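Local coordinates for protein DyP2 (Amycolatopsis sp. ATCC 39116, PDB 4G2C) that probably uses a haem cofactor to oxidise dyes and other substrates as a dye-decolourising peroxidase from a lignin-reactive bacterium, and also binds manganese, at residues 69-74 / 162-167; 158-163 / 197-202. All coordinates share one frame; numbering follows the deposited sequence.

Interaction 1 (69-74 / 162-167); sequences VLFLGF and QTIDAV
The ring of Phe74 lies against Asp165, whose CB sits over one face, 3.8 Å from the ring centroid and close enough to the ring normal for a CH-pi contact. Ala166 CB reaches the far end of the same ring obliquely, 3.6 Å from Phe74 CZ. The ring of Phe71 is met differently: the carbonyl oxygen of Ala166 lies at its edge, while Val167 CG2 approaches obliquely and touches CE1 at 3.6 Å. Val167 has CG1 between the backbone N and the carbonyl carbon (chi1 63°), which leaves CG2 anti to N, where it meets Val69 CG1 as well as the Phe71 ring.

The backbones pair as antiparallel strands, Phe71 with Val167 as a non-hydrogen-bonded pair and Leu72 with Ala166 as a hydrogen-bonded one. Leu72 N donates to Ala166 O over 2.8 Å. The return bond is split by a classic beta bulge, in which Asp165 and Ala166 both face Leu72: Asp165 N gives Leu72 O a nearly straight bond of 2.9 Å, and Ala166 N adds a weak one. The carboxylate of the bulge residue Asp165 takes the N-H of Phe74 on the anti side of OD2 at 2.8 Å and 178°.

Phe71 and Val167 lie on the sheet face that Phe482 of strand 474-484 packs against, and Ile164, just before the strand, touches it too, whereas Phe74 turns to helix 121-127. The contact thus joins two strands of the DyP alpha+beta-barrel domain where one of them begins. OD1 of Asp165 is bonded to His122 ND1, so both carboxylate oxygens of this buried residue have partners. Held from the strand and from the helix, the acid is probably stabilised as a carboxylate despite its apolar neighbours.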
ATOM      1  N   VAL A  69       9.672  -5.891 -10.893  1.00 27.75           N
ATOM      2  CA  VAL A  69       9.211  -4.563 -11.303  1.00 23.72           C
ATOM      3  C   VAL A  69      10.157  -4.018 -12.363  1.00 27.98           C
ATOM      4  O   VAL A  69      11.370  -4.001 -12.154  1.00 28.56           O
ATOM      5  CB  VAL A  69       9.236  -3.556 -10.130  1.00 26.30           C
ATOM      6  CG1 VAL A  69       8.647  -2.234 -10.558  1.00 21.66           C
ATOM      7  CG2 VAL A  69       8.500  -4.106  -8.901  1.00 25.28           C
ATOM      8  N   LEU A  70       9.604  -3.564 -13.486  1.00 25.44           N
ATOM      9  CA  LEU A  70      10.401  -3.052 -14.597  1.00 25.58           C
ATOM     10  C   LEU A  70       9.949  -1.648 -14.967  1.00 25.03           C
ATOM     11  O   LEU A  70       8.796  -1.443 -15.329  1.00 26.75           O
ATOM     12  CB  LEU A  70      10.279  -3.972 -15.810  1.00 27.55           C
ATOM     13  CG  LEU A  70      10.810  -5.409 -15.691  1.00 33.19           C
ATOM     14  CD1 LEU A  70      10.519  -6.177 -16.975  1.00 35.17           C
ATOM     15  CD2 LEU A  70      12.310  -5.432 -15.377  1.00 27.37           C
ATOM     16  N   PHE A  71      10.848  -0.679 -14.849  1.00 24.19           N
ATOM     17  CA  PHE A  71      10.569   0.679 -15.291  1.00 26.28           C
ATOM     18  C   PHE A  71      11.133   0.870 -16.688  1.00 27.46           C
ATOM     19  O   PHE A  71      12.276   0.505 -16.956  1.00 29.73           O
ATOM     20  CB  PHE A  71      11.162   1.693 -14.322  1.00 25.99           C
ATOM     21  CG  PHE A  71      10.698   1.502 -12.907  1.00 30.05           C
ATOM     22  CD1 PHE A  71       9.363   1.712 -12.566  1.00 26.71           C
ATOM     23  CD2 PHE A  71      11.580   1.097 -11.924  1.00 24.42           C
ATOM     24  CE1 PHE A  71       8.925   1.530 -11.269  1.00 25.05           C
ATOM     25  CE2 PHE A  71      11.145   0.897 -10.624  1.00 30.16           C
ATOM     26  CZ  PHE A  71       9.816   1.117 -10.292  1.00 27.34           C
ATOM     27  N   LEU A  72      10.323   1.422 -17.582  1.00 26.13           N
ATOM     28  CA  LEU A  72      10.678   1.486 -18.997  1.00 25.17           C
ATOM     29  C   LEU A  72      10.847   2.922 -19.473  1.00 28.41           C
ATOM     30  O   LEU A  72      10.305   3.857 -18.864  1.00 28.90           O
ATOM     31  CB  LEU A  72       9.598   0.811 -19.832  1.00 22.58           C
ATOM     32  CG  LEU A  72       9.181  -0.605 -19.427  1.00 26.33           C
ATOM     33  CD1 LEU A  72       8.135  -1.141 -20.389  1.00 20.43           C
ATOM     34  CD2 LEU A  72      10.378  -1.552 -19.334  1.00 25.74           C
ATOM     35  N   GLY A  73      11.599   3.084 -20.564  1.00 33.18           N
ATOM     36  CA  GLY A  73      11.709   4.352 -21.279  1.00 27.44           C
ATOM     37  C   GLY A  73      11.327   4.134 -22.738  1.00 31.44           C
ATOM     38  O   GLY A  73      11.736   3.148 -23.332  1.00 31.63           O
ATOM     39  N   PHE A  74      10.528   5.034 -23.303  1.00 28.84           N
ATOM     40  CA  PHE A  74      10.095   4.923 -24.687  1.00 31.70           C
ATOM     41  C   PHE A  74      10.999   5.728 -25.625  1.00 37.13           C
ATOM     42  O   PHE A  74      10.950   6.962 -25.643  1.00 34.94           O
ATOM     43  CB  PHE A  74       8.642   5.407 -24.840  1.00 32.00           C
ATOM     44  CG  PHE A  74       7.629   4.553 -24.115  1.00 32.34           C
ATOM     45  CD1 PHE A  74       7.941   3.252 -23.729  1.00 28.65           C
ATOM     46  CD2 PHE A  74       6.363   5.053 -23.822  1.00 31.44           C
ATOM     47  CE1 PHE A  74       7.009   2.455 -23.063  1.00 28.69           C
ATOM     48  CE2 PHE A  74       5.424   4.276 -23.159  1.00 30.32           C
ATOM     49  CZ  PHE A  74       5.745   2.968 -22.776  1.00 33.87           C
ATOM     50  N   GLN A 162      15.770   9.213 -13.390  1.00 34.17           N
ATOM     51  CA  GLN A 162      15.588   9.199 -14.846  1.00 35.52           C
ATOM     52  C   GLN A 162      14.130   9.410 -15.212  1.00 33.88           C
ATOM     53  O   GLN A 162      13.244   9.230 -14.382  1.00 37.48           O
ATOM     54  CB  GLN A 162      16.053   7.864 -15.436  1.00 36.71           C
ATOM     55  CG  GLN A 162      17.360   7.353 -14.852  1.00 42.17           C
ATOM     56  CD  GLN A 162      18.503   8.328 -15.081  1.00 46.30           C
ATOM     57  OE1 GLN A 162      18.825   8.661 -16.225  1.00 50.65           O
ATOM     58  NE2 GLN A 162      19.112   8.802 -13.995  1.00 40.01           N
ATOM     59  N   THR A 163      13.872   9.780 -16.459  1.00 38.00           N
ATOM     60  CA  THR A 163      12.496   9.942 -16.908  1.00 31.94           C
ATOM     61  C   THR A 163      11.887   8.590 -17.237  1.00 31.65           C
ATOM     62  O   THR A 163      12.382   7.857 -18.089  1.00 35.22           O
ATOM     63  CB  THR A 163      12.371  10.911 -18.095  1.00 35.21           C
ATOM     64  OG1 THR A 163      12.622  12.244 -17.630  1.00 46.33           O
ATOM     65  CG2 THR A 163      10.952  10.857 -18.695  1.00 29.71           C
ATOM     66  N   ILE A 164      10.814   8.266 -16.531  1.00 35.02           N
ATOM     67  CA  ILE A 164      10.173   6.964 -16.641  1.00 27.20           C
ATOM     68  C   ILE A 164       8.864   7.087 -17.398  1.00 26.82           C
ATOM     69  O   ILE A 164       8.058   7.987 -17.137  1.00 24.78           O
ATOM     70  CB  ILE A 164       9.908   6.388 -15.249  1.00 28.90           C
ATOM     71  CG1 ILE A 164      11.237   6.179 -14.518  1.00 30.49           C
ATOM     72  CG2 ILE A 164       9.084   5.098 -15.330  1.00 24.25           C
ATOM     73  CD1 ILE A 164      11.076   5.805 -13.067  1.00 28.97           C
ATOM     74  N   ASP A 165       8.658   6.172 -18.337  1.00 26.39           N
ATOM     75  CA  ASP A 165       7.458   6.190 -19.149  1.00 28.49           C
ATOM     76  C   ASP A 165       6.454   5.122 -18.724  1.00 28.77           C
ATOM     77  O   ASP A 165       5.241   5.324 -18.826  1.00 26.40           O
ATOM     78  CB  ASP A 165       7.822   6.054 -20.626  1.00 28.15           C
ATOM     79  CG  ASP A 165       8.525   7.295 -21.157  1.00 31.70           C
ATOM     80  OD1 ASP A 165       7.992   8.401 -20.931  1.00 29.11           O
ATOM     81  OD2 ASP A 165       9.611   7.169 -21.775  1.00 31.31           O
ATOM     82  N   ALA A 166       6.953   4.001 -18.224  1.00 25.78           N
ATOM     83  CA  ALA A 166       6.070   2.885 -17.951  1.00 23.92           C
ATOM     84  C   ALA A 166       6.575   1.954 -16.848  1.00 27.50           C
ATOM     85  O   ALA A 166       7.779   1.841 -16.601  1.00 30.28           O
ATOM     86  CB  ALA A 166       5.808   2.102 -19.242  1.00 23.62           C
ATOM     87  N   VAL A 167       5.651   1.274 -16.182  1.00 25.55           N
ATOM     88  CA  VAL A 167       6.067   0.234 -15.253  1.00 27.08           C
ATOM     89  C   VAL A 167       5.425  -1.090 -15.622  1.00 24.70           C
ATOM     90  O   VAL A 167       4.269  -1.140 -16.051  1.00 24.48           O
ATOM     91  CB  VAL A 167       5.733   0.587 -13.794  1.00 22.84           C
ATOM     92  CG1 VAL A 167       4.214   0.703 -13.607  1.00 20.36           C
ATOM     93  CG2 VAL A 167       6.319  -0.457 -12.859  1.00 22.88           C
TER

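Interaction 2 (158-163 / 197-202); sequences GHYQQT and GEESGL
The loop at 158-163 approaches segment 197-202 of strand 193-205 in the DyP alpha+beta-barrel domain, with the alpha carbons of His159 and Gly197 5.3 Å apart. The side chains make a His-carboxylate hydrogen bond with a tyrosine as second donor. His159 NE2 gives OE2 of Glu199 a bond of 2.7 Å at 174°, with OE2 in the imidazole plane, and Tyr160 OH donates to the same oxygen over 2.6 Å. The two donors arrive from opposite faces of the carboxylate, both well out of its plane, although the phenol ring itself is turned only 6° from that plane. A chi1 of 52° brings the imidazole alongside Gly197, whose CA lies 3.9 Å from His159 CB. Glu199 OE1 forms a salt bridge with Lys275 of strand 267-278. Replacing Glu199 by alanine removes the carboxylate and is likely to leave His159 NE2 and Tyr160 OH without their shared acceptor, and Lys275 without the charge it pairs with. Within the loop, Gly158 O accepts from both Gln161 N and the side-chain amide of Gln162, whose NE2 lies 3.0 Å from that oxygen.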
ATOM      1  N   GLY A 158      19.638   6.131  -8.467  1.00 29.32           N
ATOM      2  CA  GLY A 158      19.865   6.594  -9.824  1.00 27.52           C
ATOM      3  C   GLY A 158      18.717   6.393 -10.794  1.00 33.79           C
ATOM      4  O   GLY A 158      18.331   7.328 -11.497  1.00 31.82           O
ATOM      5  N   HIS A 159      18.160   5.185 -10.839  1.00 33.47           N
ATOM      6  CA  HIS A 159      17.087   4.908 -11.796  1.00 32.75           C
ATOM      7  C   HIS A 159      15.803   5.726 -11.585  1.00 28.12           C
ATOM      8  O   HIS A 159      15.075   5.969 -12.542  1.00 32.40           O
ATOM      9  CB  HIS A 159      16.801   3.401 -11.927  1.00 37.12           C
ATOM     10  CG  HIS A 159      16.567   2.700 -10.622  1.00 35.55           C
ATOM     11  ND1 HIS A 159      17.496   2.692  -9.599  1.00 41.65           N
ATOM     12  CD2 HIS A 159      15.517   1.962 -10.183  1.00 31.63           C
ATOM     13  CE1 HIS A 159      17.023   1.987  -8.584  1.00 36.71           C
ATOM     14  NE2 HIS A 159      15.826   1.529  -8.915  1.00 35.34           N
ATOM     15  N   TYR A 160      15.552   6.182 -10.355  1.00 25.79           N
ATOM     16  CA  TYR A 160      14.381   7.023 -10.067  1.00 27.16           C
ATOM     17  C   TYR A 160      14.603   8.490 -10.434  1.00 30.09           C
ATOM     18  O   TYR A 160      13.661   9.290 -10.437  1.00 24.41           O
ATOM     19  CB  TYR A 160      13.919   6.880  -8.604  1.00 23.11           C
ATOM     20  CG  TYR A 160      13.494   5.461  -8.266  1.00 23.86           C
ATOM     21  CD1 TYR A 160      12.315   4.933  -8.775  1.00 29.93           C
ATOM     22  CD2 TYR A 160      14.277   4.643  -7.470  1.00 28.68           C
ATOM     23  CE1 TYR A 160      11.924   3.624  -8.491  1.00 26.35           C
ATOM     24  CE2 TYR A 160      13.890   3.329  -7.172  1.00 28.47           C
ATOM     25  CZ  TYR A 160      12.716   2.829  -7.696  1.00 26.36           C
ATOM     26  OH  TYR A 160      12.318   1.536  -7.426  1.00 25.00           O
ATOM     27  N   GLN A 161      15.846   8.838 -10.765  1.00 31.32           N
ATOM     28  CA  GLN A 161      16.160  10.200 -11.197  1.00 27.01           C
ATOM     29  C   GLN A 161      15.920  10.345 -12.700  1.00 33.62           C
ATOM     30  O   GLN A 161      15.868  11.456 -13.219  1.00 35.49           O
ATOM     31  CB  GLN A 161      17.607  10.567 -10.850  1.00 31.61           C
ATOM     32  CG  GLN A 161      17.942  10.550  -9.345  1.00 29.68           C
ATOM     33  CD  GLN A 161      19.181  11.375  -8.996  1.00 33.83           C
ATOM     34  OE1 GLN A 161      19.453  12.399  -9.622  1.00 44.78           O
ATOM     35  NE2 GLN A 161      19.929  10.934  -7.998  1.00 30.06           N
ATOM     36  N   GLN A 162      15.770   9.213 -13.390  1.00 34.17           N
ATOM     37  CA  GLN A 162      15.588   9.199 -14.846  1.00 35.52           C
ATOM     38  C   GLN A 162      14.130   9.410 -15.212  1.00 33.88           C
ATOM     39  O   GLN A 162      13.244   9.230 -14.382  1.00 37.48           O
ATOM     40  CB  GLN A 162      16.053   7.864 -15.436  1.00 36.71           C
ATOM     41  CG  GLN A 162      17.360   7.353 -14.852  1.00 42.17           C
ATOM     42  CD  GLN A 162      18.503   8.328 -15.081  1.00 46.30           C
ATOM     43  OE1 GLN A 162      18.825   8.661 -16.225  1.00 50.65           O
ATOM     44  NE2 GLN A 162      19.112   8.802 -13.995  1.00 40.01           N
ATOM     45  N   THR A 163      13.872   9.780 -16.459  1.00 38.00           N
ATOM     46  CA  THR A 163      12.496   9.942 -16.908  1.00 31.94           C
ATOM     47  C   THR A 163      11.887   8.590 -17.237  1.00 31.65           C
ATOM     48  O   THR A 163      12.382   7.857 -18.089  1.00 35.22           O
ATOM     49  CB  THR A 163      12.371  10.911 -18.095  1.00 35.21           C
ATOM     50  OG1 THR A 163      12.622  12.244 -17.630  1.00 46.33           O
ATOM     51  CG2 THR A 163      10.952  10.857 -18.695  1.00 29.71           C
ATOM     52  N   GLY A 197      15.285   0.724 -15.126  1.00 33.99           N
ATOM     53  CA  GLY A 197      15.368   0.296 -13.739  1.00 25.09           C
ATOM     54  C   GLY A 197      14.550  -0.941 -13.458  1.00 27.60           C
ATOM     55  O   GLY A 197      13.573  -1.215 -14.155  1.00 28.96           O
ATOM     56  N   GLU A 198      14.945  -1.685 -12.428  1.00 29.29           N
ATOM     57  CA  GLU A 198      14.245  -2.904 -12.039  1.00 29.32           C
ATOM     58  C   GLU A 198      14.265  -3.064 -10.521  1.00 28.91           C
ATOM     59  O   GLU A 198      15.186  -2.595  -9.866  1.00 28.57           O
ATOM     60  CB  GLU A 198      14.896  -4.117 -12.707  1.00 26.52           C
ATOM     61  CG  GLU A 198      14.369  -5.461 -12.233  1.00 31.29           C
ATOM     62  CD  GLU A 198      14.800  -6.632 -13.128  1.00 36.40           C
ATOM     63  OE1 GLU A 198      15.536  -6.411 -14.116  1.00 34.77           O
ATOM     64  OE2 GLU A 198      14.403  -7.780 -12.829  1.00 33.37           O
ATOM     65  N   GLU A 199      13.238  -3.704  -9.964  1.00 24.16           N
ATOM     66  CA  GLU A 199      13.231  -4.057  -8.543  1.00 27.66           C
ATOM     67  C   GLU A 199      12.665  -5.468  -8.409  1.00 23.68           C
ATOM     68  O   GLU A 199      11.930  -5.936  -9.281  1.00 28.24           O
ATOM     69  CB  GLU A 199      12.374  -3.078  -7.707  1.00 28.33           C
ATOM     70  CG  GLU A 199      12.712  -1.587  -7.860  1.00 26.01           C
ATOM     71  CD  GLU A 199      13.951  -1.158  -7.084  1.00 28.00           C
ATOM     72  OE1 GLU A 199      14.480  -1.977  -6.300  1.00 26.58           O
ATOM     73  OE2 GLU A 199      14.398   0.005  -7.263  1.00 29.76           O
ATOM     74  N   SER A 200      13.001  -6.145  -7.320  1.00 23.93           N
ATOM     75  CA  SER A 200      12.431  -7.458  -7.044  1.00 27.01           C
ATOM     76  C   SER A 200      11.765  -7.454  -5.671  1.00 30.57           C
ATOM     77  O   SER A 200      12.354  -7.023  -4.675  1.00 23.41           O
ATOM     78  CB  SER A 200      13.499  -8.556  -7.125  1.00 30.20           C
ATOM     79  OG  SER A 200      14.252  -8.452  -8.339  1.00 39.23           O
ATOM     80  N   GLY A 201      10.521  -7.919  -5.632  1.00 29.83           N
ATOM     81  CA  GLY A 201       9.803  -8.052  -4.385  1.00 25.10           C
ATOM     82  C   GLY A 201       9.834  -9.494  -3.904  1.00 25.91           C
ATOM     83  O   GLY A 201       9.711 -10.438  -4.685  1.00 23.95           O
ATOM     84  N   LEU A 202      10.004  -9.663  -2.605  1.00 23.23           N
ATOM     85  CA  LEU A 202      10.008 -10.988  -2.002  1.00 28.58           C
ATOM     86  C   LEU A 202       9.119 -10.919  -0.775  1.00 28.32           C
ATOM     87  O   LEU A 202       9.420 -10.182   0.176  1.00 22.89           O
ATOM     88  CB  LEU A 202      11.429 -11.399  -1.611  1.00 26.52           C
ATOM     89  CG  LEU A 202      11.554 -12.730  -0.869  1.00 36.86           C
ATOM     90  CD1 LEU A 202      11.299 -13.909  -1.814  1.00 37.23           C
ATOM     91  CD2 LEU A 202      12.909 -12.853  -0.155  1.00 39.45           C
TER

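From the N terminus the chain first lays down strand 66-74, then passes through several helices and strand 114-119 before reaching the 158-163 turn and strand 166-172. Interaction 1 closes this long loop by setting 162-167 beside 69-74. Interaction 2 closes a shorter one, from the turn through helix 175-188 to strand 193-205. It starts before the first loop is complete and ends beyond it, so the loops cross, overlapping over 158-167, and the two contacts share Gln162 and Thr163. Both meet on one antiparallel sheet, where strand 66-74 lies between 166-172 and 193-205: Val69 N and Phe71 N probably bond to Glu199 O and Gly197 O, and the Phe71 and Tyr160 rings touch.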